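Local coordinates for protein ribonucleoside-diphosphate reductase (Pseudomonas aeruginosa, PDB 5IM3) that probably makes DNA precursors by reducing ribonucleoside diphosphates to deoxyribonucleotides, and binds dATP at several sites as an allosteric enzyme, at residues L592-N595 with I599-C602; Y694-A699 with S764-I769. One frame throughout, in Å; residues are numbered along the deposited sequence.

Contact 1: L592-N595 with I599-C602; sequences LNTN and IAVC
L592-N595 runs antiparallel to I599-C602, with L592, N593 and T594 touching A600 and V601; the closest CA atoms are those of T594 and I599, 5.6 Å apart. The turn brings the chain into strand 600-608 of the ten-stranded alpha-beta barrel of ribonucleotide reductase. No hydrogen bond crosses the pair, so this is packing and not a beta-hairpin. The strand pairs instead with strand 373-377: the backbone of A600 bonds to L375 and that of C602 to C373. A600 is the centre of the contact. Its methyl CB meets L592 CB at 3.5 Å, an apolar contact. The same CB also lies 3.6 Å from the carbonyl oxygen N593 O. L592 has CG anti to its carbonyl carbon (chi1 -60°), and the chain then runs on extended. This carries CD1 past A600 CB, at 3.8 Å. T594 adds its methyl branch: CG2 lies 4.0 Å from A600 N. N593 points its CB away from the strand, and V601 turns its CB away from the loop. T594 OG1 is hydrogen-bonded with H582 ND1, and N593 ND2 with Q575 O, which satisfies these two atoms in a buried setting. C602 is in a disulfide with C373, consistent with the oxidised state of the cysteine pair that class I enzymes use in substrate reduction. At the C602 end of the contact, the leucine methyl L592 CD1 rests 3.7 Å from the carbonyl oxygen V601 O.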
ATOM      1  N   LEU A 592      -2.210 -18.347  42.393  1.00 49.28           N
ATOM      2  CA  LEU A 592      -2.701 -19.244  43.429  1.00 49.93           C
ATOM      3  C   LEU A 592      -3.059 -20.599  42.826  1.00 48.03           C
ATOM      4  O   LEU A 592      -3.408 -20.700  41.647  1.00 45.15           O
ATOM      5  CB  LEU A 592      -3.928 -18.649  44.130  1.00 50.85           C
ATOM      6  CG  LEU A 592      -3.731 -17.306  44.838  1.00 51.28           C
ATOM      7  CD1 LEU A 592      -5.068 -16.772  45.331  1.00 49.69           C
ATOM      8  CD2 LEU A 592      -2.749 -17.435  45.992  1.00 51.39           C
ATOM      9  N   ASN A 593      -2.977 -21.639  43.656  1.00 45.04           N
ATOM     10  CA  ASN A 593      -3.290 -22.993  43.218  1.00 42.39           C
ATOM     11  C   ASN A 593      -4.787 -23.173  42.991  1.00 40.79           C
ATOM     12  O   ASN A 593      -5.622 -22.544  43.645  1.00 40.92           O
ATOM     13  CB  ASN A 593      -2.821 -24.017  44.252  1.00 42.04           C
ATOM     14  CG  ASN A 593      -1.316 -24.076  44.382  1.00 42.97           C
ATOM     15  OD1 ASN A 593      -0.584 -23.580  43.527  1.00 44.86           O
ATOM     16  ND2 ASN A 593      -0.843 -24.699  45.456  1.00 43.72           N
ATOM     17  N   THR A 594      -5.122 -24.066  42.061  1.00 40.81           N
ATOM     18  CA  THR A 594      -6.501 -24.471  41.824  1.00 41.64           C
ATOM     19  C   THR A 594      -6.555 -25.978  41.631  1.00 37.61           C
ATOM     20  O   THR A 594      -5.566 -26.605  41.246  1.00 35.92           O
ATOM     21  CB  THR A 594      -7.102 -23.777  40.592  1.00 40.16           C
ATOM     22  OG1 THR A 594      -6.198 -23.888  39.485  1.00 40.34           O
ATOM     23  CG2 THR A 594      -7.372 -22.307  40.885  1.00 40.40           C
ATOM     24  N   ASN A 595      -7.718 -26.558  41.912  1.00 39.65           N
ATOM     25  CA  ASN A 595      -7.943 -27.963  41.600  1.00 39.50           C
ATOM     26  C   ASN A 595      -9.441 -28.245  41.641  1.00 42.39           C
ATOM     27  O   ASN A 595     -10.267 -27.332  41.732  1.00 43.41           O
ATOM     28  CB  ASN A 595      -7.159 -28.883  42.548  1.00 38.26           C
ATOM     29  CG  ASN A 595      -7.601 -28.762  43.995  1.00 43.30           C
ATOM     30  OD1 ASN A 595      -8.796 -28.756  44.304  1.00 42.57           O
ATOM     31  ND2 ASN A 595      -6.629 -28.678  44.895  1.00 44.33           N
ATOM     32  N   ILE A 599     -11.296 -23.304  44.239  1.00 47.23           N
ATOM     33  CA  ILE A 599     -11.355 -22.094  43.433  1.00 44.46           C
ATOM     34  C   ILE A 599     -10.653 -21.007  44.236  1.00 45.01           C
ATOM     35  O   ILE A 599     -11.132 -20.600  45.298  1.00 45.20           O
ATOM     36  CB  ILE A 599     -12.804 -21.722  43.090  1.00 45.07           C
ATOM     37  CG1 ILE A 599     -13.348 -22.711  42.042  1.00 44.40           C
ATOM     38  CG2 ILE A 599     -12.904 -20.287  42.594  1.00 43.23           C
ATOM     39  CD1 ILE A 599     -14.813 -22.522  41.693  1.00 42.81           C
ATOM     40  N   ALA A 600      -9.503 -20.548  43.745  1.00 48.61           N
ATOM     41  CA  ALA A 600      -8.720 -19.563  44.478  1.00 49.33           C
ATOM     42  C   ALA A 600      -9.438 -18.217  44.501  1.00 49.94           C
ATOM     43  O   ALA A 600     -10.085 -17.824  43.527  1.00 48.30           O
ATOM     44  CB  ALA A 600      -7.338 -19.410  43.850  1.00 47.70           C
ATOM     45  N   VAL A 601      -9.321 -17.517  45.628  1.00 43.25           N
ATOM     46  CA  VAL A 601     -10.000 -16.246  45.857  1.00 45.10           C
ATOM     47  C   VAL A 601      -8.942 -15.184  46.128  1.00 46.39           C
ATOM     48  O   VAL A 601      -8.056 -15.389  46.966  1.00 45.62           O
ATOM     49  CB  VAL A 601     -10.986 -16.335  47.037  1.00 48.47           C
ATOM     50  CG1 VAL A 601     -11.873 -15.098  47.085  1.00 48.26           C
ATOM     51  CG2 VAL A 601     -11.825 -17.602  46.951  1.00 47.23           C
ATOM     52  N   CYS A 602      -9.041 -14.051  45.434  1.00 44.97           N
ATOM     53  CA  CYS A 602      -8.111 -12.943  45.623  1.00 46.54           C
ATOM     54  C   CYS A 602      -8.722 -11.936  46.590  1.00 46.21           C
ATOM     55  O   CYS A 602      -9.756 -11.328  46.291  1.00 47.59           O
ATOM     56  CB  CYS A 602      -7.771 -12.257  44.301  1.00 49.32           C
ATOM     57  SG  CYS A 602      -7.942 -13.304  42.830  1.00 50.27           S
TER

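Contact 2: Y694-A699 with S764-I769; sequences YYAIQA and SNIMAI
Residues 694-699 of helix 679-707 meet I766 and M767 through A696. The nearest CA atoms are those of A696 and I766, 6.8 Å apart. Y694 comes first on the helix and turns its CB away from the contact. A696 follows two residues on and points its CB at the loop. This methyl meets I766 CG2 at 3.5 Å, carbon against carbon. M767 CG approaches the same methyl, A696 CB, more loosely, at 4.3 Å. I766 CG2 also lies 4.0 Å from the carbonyl oxygen A696 O. CG1 of I766 sits beside the backbone N (chi1 -44°), which leaves CG2 anti to that N and turned to A696. The M767 side chain also packs on M689 and S693, earlier on the same helix. I697 comes next. The segment 764-769 partly covers it, but its side chain stays 4.7 Å from the nearest atom there. Q698 N bonds to Y694 O at 2.8 Å, and A699 N bonds to Y695 O; these are two i to i-4 bonds of the helix. The side chains that meet are apolar and buried, and no hydrogen bond crosses. D871 accepts hydrogen bonds from I766 N through OD2 and from M767 N through OD1. I766 and A768 both make backbone bonds to L660 on strand 659-663. A helix of the barrel domain packed on a loop that bonds to barrel strand 659-663 is consistent with the ten-stranded alpha-beta barrel of the ribonucleotide reductases.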
ATOM      1  N   TYR A 694       9.147  -6.825  53.725  1.00 65.56           N
ATOM      2  CA  TYR A 694       9.593  -7.175  55.068  1.00 65.55           C
ATOM      3  C   TYR A 694       8.464  -7.001  56.076  1.00 63.90           C
ATOM      4  O   TYR A 694       8.173  -7.904  56.867  1.00 63.80           O
ATOM      5  CB  TYR A 694      10.799  -6.312  55.445  1.00 67.23           C
ATOM      6  CG  TYR A 694      11.502  -6.727  56.715  1.00 68.31           C
ATOM      7  CD1 TYR A 694      11.041  -6.310  57.955  1.00 69.09           C
ATOM      8  CD2 TYR A 694      12.639  -7.526  56.673  1.00 69.27           C
ATOM      9  CE1 TYR A 694      11.684  -6.681  59.118  1.00 71.40           C
ATOM     10  CE2 TYR A 694      13.291  -7.901  57.833  1.00 70.57           C
ATOM     11  CZ  TYR A 694      12.807  -7.478  59.050  1.00 72.42           C
ATOM     12  OH  TYR A 694      13.453  -7.848  60.207  1.00 77.06           O
ATOM     13  N   TYR A 695       7.804  -5.841  56.046  1.00 61.35           N
ATOM     14  CA  TYR A 695       6.736  -5.563  57.001  1.00 60.36           C
ATOM     15  C   TYR A 695       5.532  -6.468  56.774  1.00 58.46           C
ATOM     16  O   TYR A 695       4.936  -6.968  57.734  1.00 58.65           O
ATOM     17  CB  TYR A 695       6.338  -4.091  56.904  1.00 60.25           C
ATOM     18  CG  TYR A 695       7.471  -3.158  57.251  1.00 61.99           C
ATOM     19  CD1 TYR A 695       8.310  -3.439  58.321  1.00 64.18           C
ATOM     20  CD2 TYR A 695       7.716  -2.012  56.503  1.00 61.98           C
ATOM     21  CE1 TYR A 695       9.345  -2.610  58.649  1.00 65.27           C
ATOM     22  CE2 TYR A 695       8.758  -1.173  56.828  1.00 64.24           C
ATOM     23  CZ  TYR A 695       9.563  -1.493  57.907  1.00 65.58           C
ATOM     24  OH  TYR A 695      10.598  -0.684  58.246  1.00 68.46           O
ATOM     25  N   ALA A 696       5.158  -6.692  55.515  1.00 54.63           N
ATOM     26  CA  ALA A 696       4.027  -7.567  55.232  1.00 57.47           C
ATOM     27  C   ALA A 696       4.300  -8.979  55.734  1.00 55.91           C
ATOM     28  O   ALA A 696       3.460  -9.588  56.407  1.00 55.11           O
ATOM     29  CB  ALA A 696       3.728  -7.566  53.732  1.00 54.36           C
ATOM     30  N   ILE A 697       5.483  -9.513  55.429  1.00 51.12           N
ATOM     31  CA  ILE A 697       5.837 -10.841  55.917  1.00 52.71           C
ATOM     32  C   ILE A 697       5.885 -10.845  57.439  1.00 54.49           C
ATOM     33  O   ILE A 697       5.387 -11.772  58.088  1.00 53.04           O
ATOM     34  CB  ILE A 697       7.171 -11.297  55.293  1.00 54.02           C
ATOM     35  CG1 ILE A 697       6.989 -11.517  53.784  1.00 52.34           C
ATOM     36  CG2 ILE A 697       7.678 -12.576  55.972  1.00 55.63           C
ATOM     37  CD1 ILE A 697       8.262 -11.862  53.039  1.00 50.73           C
ATOM     38  N   GLN A 698       6.476  -9.803  58.034  1.00 57.64           N
ATOM     39  CA  GLN A 698       6.533  -9.722  59.490  1.00 59.61           C
ATOM     40  C   GLN A 698       5.136  -9.657  60.095  1.00 59.73           C
ATOM     41  O   GLN A 698       4.878 -10.257  61.147  1.00 58.36           O
ATOM     42  CB  GLN A 698       7.356  -8.506  59.913  1.00 61.84           C
ATOM     43  CG  GLN A 698       7.557  -8.394  61.410  1.00 63.61           C
ATOM     44  CD  GLN A 698       8.362  -7.175  61.804  1.00 65.29           C
ATOM     45  OE1 GLN A 698       8.146  -6.081  61.283  1.00 66.03           O
ATOM     46  NE2 GLN A 698       9.302  -7.357  62.723  1.00 67.22           N
ATOM     47  N   ALA A 699       4.220  -8.932  59.446  1.00 63.04           N
ATOM     48  CA  ALA A 699       2.849  -8.847  59.943  1.00 62.72           C
ATOM     49  C   ALA A 699       2.166 -10.207  59.909  1.00 62.97           C
ATOM     50  O   ALA A 699       1.411 -10.555  60.825  1.00 64.95           O
ATOM     51  CB  ALA A 699       2.052  -7.833  59.122  1.00 61.73           C
ATOM     52  N   SER A 764      -0.652 -17.827  53.104  1.00 46.79           N
ATOM     53  CA  SER A 764       0.199 -18.503  52.127  1.00 51.29           C
ATOM     54  C   SER A 764       0.800 -17.524  51.130  1.00 47.41           C
ATOM     55  O   SER A 764       1.933 -17.721  50.675  1.00 46.33           O
ATOM     56  CB  SER A 764      -0.601 -19.577  51.384  1.00 48.83           C
ATOM     57  OG  SER A 764      -1.709 -19.008  50.708  1.00 45.29           O
ATOM     58  N   ASN A 765       0.058 -16.482  50.771  1.00 46.83           N
ATOM     59  CA  ASN A 765       0.539 -15.418  49.908  1.00 47.51           C
ATOM     60  C   ASN A 765       0.140 -14.089  50.534  1.00 50.80           C
ATOM     61  O   ASN A 765      -0.919 -13.980  51.162  1.00 50.00           O
ATOM     62  CB  ASN A 765      -0.030 -15.538  48.481  1.00 45.90           C
ATOM     63  CG  ASN A 765       0.564 -16.707  47.703  1.00 45.16           C
ATOM     64  OD1 ASN A 765       1.504 -16.533  46.925  1.00 45.00           O
ATOM     65  ND2 ASN A 765       0.012 -17.901  47.906  1.00 42.71           N
ATOM     66  N   ILE A 766       0.996 -13.079  50.368  1.00 54.46           N
ATOM     67  CA  ILE A 766       0.841 -11.795  51.044  1.00 56.22           C
ATOM     68  C   ILE A 766       0.598 -10.663  50.054  1.00 56.01           C
ATOM     69  O   ILE A 766      -0.296  -9.833  50.250  1.00 54.79           O
ATOM     70  CB  ILE A 766       2.063 -11.473  51.931  1.00 58.92           C
ATOM     71  CG1 ILE A 766       2.522 -12.687  52.746  1.00 59.07           C
ATOM     72  CG2 ILE A 766       1.720 -10.322  52.862  1.00 59.21           C
ATOM     73  CD1 ILE A 766       1.608 -13.051  53.867  1.00 60.71           C
ATOM     74  N   MET A 767       1.402 -10.594  48.995  1.00 56.63           N
ATOM     75  CA  MET A 767       1.516  -9.391  48.183  1.00 57.45           C
ATOM     76  C   MET A 767       1.111  -9.644  46.738  1.00 55.18           C
ATOM     77  O   MET A 767       1.405 -10.700  46.169  1.00 54.58           O
ATOM     78  CB  MET A 767       2.943  -8.862  48.222  1.00 61.47           C
ATOM     79  CG  MET A 767       3.458  -8.633  49.625  1.00 65.66           C
ATOM     80  SD  MET A 767       5.243  -8.495  49.651  1.00 69.27           S
ATOM     81  CE  MET A 767       5.445  -6.901  48.862  1.00 70.03           C
ATOM     82  N   ALA A 768       0.445  -8.651  46.155  1.00 50.08           N
ATOM     83  CA  ALA A 768       0.107  -8.644  44.739  1.00 48.79           C
ATOM     84  C   ALA A 768      -0.273  -7.220  44.370  1.00 45.34           C
ATOM     85  O   ALA A 768      -1.035  -6.578  45.098  1.00 44.68           O
ATOM     86  CB  ALA A 768      -1.042  -9.609  44.434  1.00 46.49           C
ATOM     87  N   ILE A 769       0.263  -6.725  43.258  1.00 40.11           N
ATOM     88  CA  ILE A 769      -0.003  -5.366  42.798  1.00 41.75           C
ATOM     89  C   ILE A 769      -1.058  -5.464  41.703  1.00 41.28           C
ATOM     90  O   ILE A 769      -0.767  -5.845  40.567  1.00 41.42           O
ATOM     91  CB  ILE A 769       1.267  -4.664  42.308  1.00 43.01           C
ATOM     92  CG1 ILE A 769       2.296  -4.576  43.438  1.00 42.21           C
ATOM     93  CG2 ILE A 769       0.936  -3.265  41.794  1.00 40.97           C
ATOM     94  CD1 ILE A 769       3.637  -3.993  43.003  1.00 46.34           C
TER

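In the fold
Contact 1 and contact 2 follow one another along the chain within the barrel domain, and their centres are about 18 Å apart. They meet directly: L592 CD2 of contact 1 packs 3.4 Å from N765 ND2 of contact 2. Strand 659-663 connects the two: it pairs in parallel with strand 600-608, and its L660 bonds to the loop 764-769. Q575 gives a second link, since this partner of contact 1 also touches S764. Both contacts lie away from the bound dATP molecules. Contact 1 borders what is probably the redox-active cysteine pair, as in class I enzymes, while contact 2 joins the loop to helix 679-707.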